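Local coordinates for thymidylate synthase (Enterobacteria phage T4, PDB 1TIS), which catalyses the reductive methylation of dUMP to dTMP, using 5,10-methylenetetrahydrofolate as one-carbon donor and reductant, at residues 46-56 with 269-279. Numbering follows the deposited sequence.
Sequences TTKKLAWKACI and FVLNNYVSHPP
Trp52, on the loop running into helix 53-64, abuts the CB and carbonyl of Phe269, while Ile56 within that helix covers the Phe269 ring. With CG anti to the backbone N (chi1 173°), CB of Trp52 sends the indole across to strand 269-270 at about a right angle to the Phe269 side chain. Beyond CG, Ile56 CG1 covers one face of the ring system; farther out, CZ2 meets Phe269 CB (4.0 Å) and Leu271 CD2, CZ3 lies 3.5 Å from Phe269 O at the indole edge, and CH2 at the tip reaches Phe269 CB at 3.6 Å. Ile56 CG2 sits over a face of the Phe269 phenyl, 3.7 Å from its centroid, in a CH-pi contact. Thr193 of helix 184-202 touches both buried residues, and Val270 pairs with Val241 of antiparallel strand 241-242. Thr46 CG2 lies 3.7 Å from Val275 O. At the other end Lys48 N donates to Pro278 O (3.2 Å, 146° at the hydrogen), Thr47 OG1 lies against His277 and the Pro279 ring packs beside Lys49. The Lys48 side chain is about 9 Å from that of Asp179, a probable folate-binding residue. With one hydrogen bond and no salt bridge across it, the contact probably depends mainly on van der Waals packing.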
# COMPACT_ATOMS: atom_id res chain seq x y z
N THR A 46 0.48 21.49 -13.76
CA THR A 46 -0.05 21.70 -15.10
C THR A 46 0.94 21.28 -16.20
O THR A 46 1.74 20.36 -15.98
CB THR A 46 -0.46 23.21 -15.15
OG1 THR A 46 -1.21 23.38 -16.35
CG2 THR A 46 0.73 24.19 -15.11
N THR A 47 0.98 22.00 -17.32
CA THR A 47 1.81 21.79 -18.50
C THR A 47 1.32 20.51 -19.18
O THR A 47 1.32 19.37 -18.69
CB THR A 47 3.31 21.73 -18.12
OG1 THR A 47 3.55 22.89 -17.30
CG2 THR A 47 4.24 21.76 -19.33
N LYS A 48 0.83 20.94 -20.36
CA LYS A 48 -0.11 20.28 -21.26
C LYS A 48 -1.37 20.84 -20.58
O LYS A 48 -1.46 20.79 -19.34
CB LYS A 48 -0.17 18.72 -21.21
CG LYS A 48 1.01 17.94 -21.81
CD LYS A 48 0.72 16.42 -21.96
CE LYS A 48 1.78 15.62 -22.76
NZ LYS A 48 2.94 15.24 -21.97
N LYS A 49 -2.37 21.47 -21.24
CA LYS A 49 -3.56 21.93 -20.50
C LYS A 49 -4.12 20.58 -20.09
O LYS A 49 -4.51 19.74 -20.91
CB LYS A 49 -4.62 22.65 -21.35
CG LYS A 49 -5.86 22.96 -20.48
CD LYS A 49 -6.83 23.94 -21.14
CE LYS A 49 -8.05 24.21 -20.25
NZ LYS A 49 -8.75 25.39 -20.72
N LEU A 50 -3.86 20.33 -18.82
CA LEU A 50 -4.21 19.08 -18.18
C LEU A 50 -5.66 18.84 -18.48
O LEU A 50 -6.47 19.76 -18.25
CB LEU A 50 -3.93 19.28 -16.70
CG LEU A 50 -4.39 18.31 -15.65
CD1 LEU A 50 -3.72 16.95 -15.78
CD2 LEU A 50 -4.08 18.96 -14.33
N ALA A 51 -6.04 17.72 -19.09
CA ALA A 51 -7.44 17.48 -19.29
C ALA A 51 -7.95 17.07 -17.91
O ALA A 51 -8.08 15.92 -17.51
CB ALA A 51 -7.65 16.38 -20.30
N TRP A 52 -8.22 18.10 -17.14
CA TRP A 52 -8.56 17.99 -15.76
C TRP A 52 -10.04 17.73 -15.67
O TRP A 52 -10.43 16.86 -14.91
CB TRP A 52 -8.05 19.30 -15.15
CG TRP A 52 -8.41 19.57 -13.70
CD1 TRP A 52 -7.71 19.17 -12.58
CD2 TRP A 52 -9.55 20.25 -13.40
NE1 TRP A 52 -8.43 19.59 -11.55
CE2 TRP A 52 -9.53 20.24 -12.01
CE3 TRP A 52 -10.53 20.83 -14.19
CZ2 TRP A 52 -10.57 20.85 -11.35
CZ3 TRP A 52 -11.56 21.42 -13.53
CH2 TRP A 52 -11.57 21.43 -12.13
N LYS A 53 -10.94 18.40 -16.39
CA LYS A 53 -12.41 18.12 -16.44
C LYS A 53 -12.81 16.63 -16.54
O LYS A 53 -13.81 16.17 -15.96
CB LYS A 53 -13.06 18.84 -17.64
CG LYS A 53 -12.41 20.10 -18.30
CD LYS A 53 -11.22 19.91 -19.26
CE LYS A 53 -11.32 18.65 -20.15
NZ LYS A 53 -12.53 18.56 -20.96
N ALA A 54 -12.04 15.84 -17.30
CA ALA A 54 -12.20 14.40 -17.42
C ALA A 54 -11.54 13.67 -16.26
O ALA A 54 -11.81 12.50 -16.03
CB ALA A 54 -11.55 13.83 -18.65
N CYS A 55 -10.61 14.29 -15.55
CA CYS A 55 -10.09 13.71 -14.33
C CYS A 55 -11.09 13.84 -13.17
O CYS A 55 -11.25 12.94 -12.33
CB CYS A 55 -8.78 14.40 -14.01
SG CYS A 55 -8.40 14.00 -12.30
N ILE A 56 -11.82 14.97 -13.16
CA ILE A 56 -12.83 15.31 -12.18
C ILE A 56 -14.03 14.42 -12.39
O ILE A 56 -14.71 14.03 -11.45
CB ILE A 56 -13.18 16.83 -12.36
CG1 ILE A 56 -11.96 17.64 -12.05
CG2 ILE A 56 -14.27 17.29 -11.44
CD1 ILE A 56 -11.32 17.41 -10.63
N PHE A 269 -16.00 22.56 -10.27
CA PHE A 269 -14.73 22.43 -9.58
C PHE A 269 -13.92 23.37 -10.41
O PHE A 269 -13.91 23.19 -11.63
CB PHE A 269 -14.18 21.00 -9.69
CG PHE A 269 -15.05 19.89 -9.09
CD1 PHE A 269 -16.26 19.56 -9.68
CD2 PHE A 269 -14.64 19.22 -7.95
CE1 PHE A 269 -17.07 18.57 -9.15
CE2 PHE A 269 -15.44 18.22 -7.42
CZ PHE A 269 -16.65 17.90 -8.01
N VAL A 270 -13.25 24.36 -9.86
CA VAL A 270 -12.51 25.31 -10.67
C VAL A 270 -11.24 25.87 -9.99
O VAL A 270 -11.14 25.80 -8.75
CB VAL A 270 -13.67 26.29 -11.04
CG1 VAL A 270 -14.18 27.07 -9.81
CG2 VAL A 270 -13.19 27.07 -12.24
N LEU A 271 -10.21 26.40 -10.68
CA LEU A 271 -8.98 26.91 -10.04
C LEU A 271 -8.65 28.41 -10.27
O LEU A 271 -8.71 28.89 -11.42
CB LEU A 271 -7.80 26.08 -10.52
CG LEU A 271 -7.89 24.57 -10.57
CD1 LEU A 271 -6.51 23.97 -10.77
CD2 LEU A 271 -8.40 24.05 -9.25
N ASN A 272 -8.28 29.23 -9.26
CA ASN A 272 -7.98 30.65 -9.49
C ASN A 272 -6.53 30.83 -9.88
O ASN A 272 -5.67 30.12 -9.36
CB ASN A 272 -8.22 31.55 -8.26
CG ASN A 272 -7.82 33.04 -8.45
OD1 ASN A 272 -6.82 33.49 -7.92
ND2 ASN A 272 -8.50 33.90 -9.21
N ASN A 273 -6.35 31.77 -10.83
CA ASN A 273 -5.09 32.24 -11.42
C ASN A 273 -3.86 31.35 -11.36
O ASN A 273 -2.71 31.65 -11.05
CB ASN A 273 -4.78 33.63 -10.84
CG ASN A 273 -5.83 34.65 -11.26
OD1 ASN A 273 -6.46 34.56 -12.31
ND2 ASN A 273 -6.13 35.64 -10.42
N TYR A 274 -4.28 30.23 -11.94
CA TYR A 274 -3.55 29.01 -12.14
C TYR A 274 -2.64 29.17 -13.34
O TYR A 274 -3.05 29.62 -14.43
CB TYR A 274 -4.70 28.02 -12.22
CG TYR A 274 -4.81 26.85 -13.17
CD1 TYR A 274 -4.00 25.74 -13.05
CD2 TYR A 274 -5.88 26.85 -14.06
CE1 TYR A 274 -4.27 24.61 -13.80
CE2 TYR A 274 -6.15 25.71 -14.80
CZ TYR A 274 -5.35 24.59 -14.66
OH TYR A 274 -5.67 23.42 -15.35
N VAL A 275 -1.38 28.93 -12.96
CA VAL A 275 -0.19 28.95 -13.80
C VAL A 275 -0.48 28.53 -15.22
O VAL A 275 -0.98 27.42 -15.42
CB VAL A 275 0.95 27.97 -13.35
CG1 VAL A 275 2.20 28.27 -14.18
CG2 VAL A 275 1.27 28.09 -11.88
N SER A 276 -0.17 29.37 -16.20
CA SER A 276 -0.33 28.87 -17.54
C SER A 276 1.01 28.34 -17.99
O SER A 276 2.08 28.62 -17.42
CB SER A 276 -0.80 29.94 -18.52
OG SER A 276 -1.45 29.27 -19.60
N HIS A 277 0.86 27.46 -18.95
CA HIS A 277 1.89 26.78 -19.70
C HIS A 277 1.14 26.29 -20.94
O HIS A 277 -0.07 26.07 -20.87
CB HIS A 277 2.45 25.60 -18.92
CG HIS A 277 3.61 26.09 -18.07
ND1 HIS A 277 3.54 26.67 -16.88
CD2 HIS A 277 4.92 26.11 -18.47
CE1 HIS A 277 4.75 27.04 -16.55
NE2 HIS A 277 5.58 26.70 -17.51
N PRO A 278 1.75 26.22 -22.11
CA PRO A 278 1.12 25.62 -23.28
C PRO A 278 0.84 24.09 -23.30
O PRO A 278 1.32 23.33 -22.43
CB PRO A 278 2.01 26.12 -24.41
CG PRO A 278 3.34 26.48 -23.79
CD PRO A 278 2.88 27.08 -22.48
N PRO A 279 0.01 23.60 -24.24
CA PRO A 279 -0.20 22.19 -24.53
C PRO A 279 0.36 21.62 -25.84
O PRO A 279 -0.07 22.01 -26.93
CB PRO A 279 -1.70 22.02 -24.47
CG PRO A 279 -2.25 23.44 -24.37
CD PRO A 279 -1.11 24.34 -24.80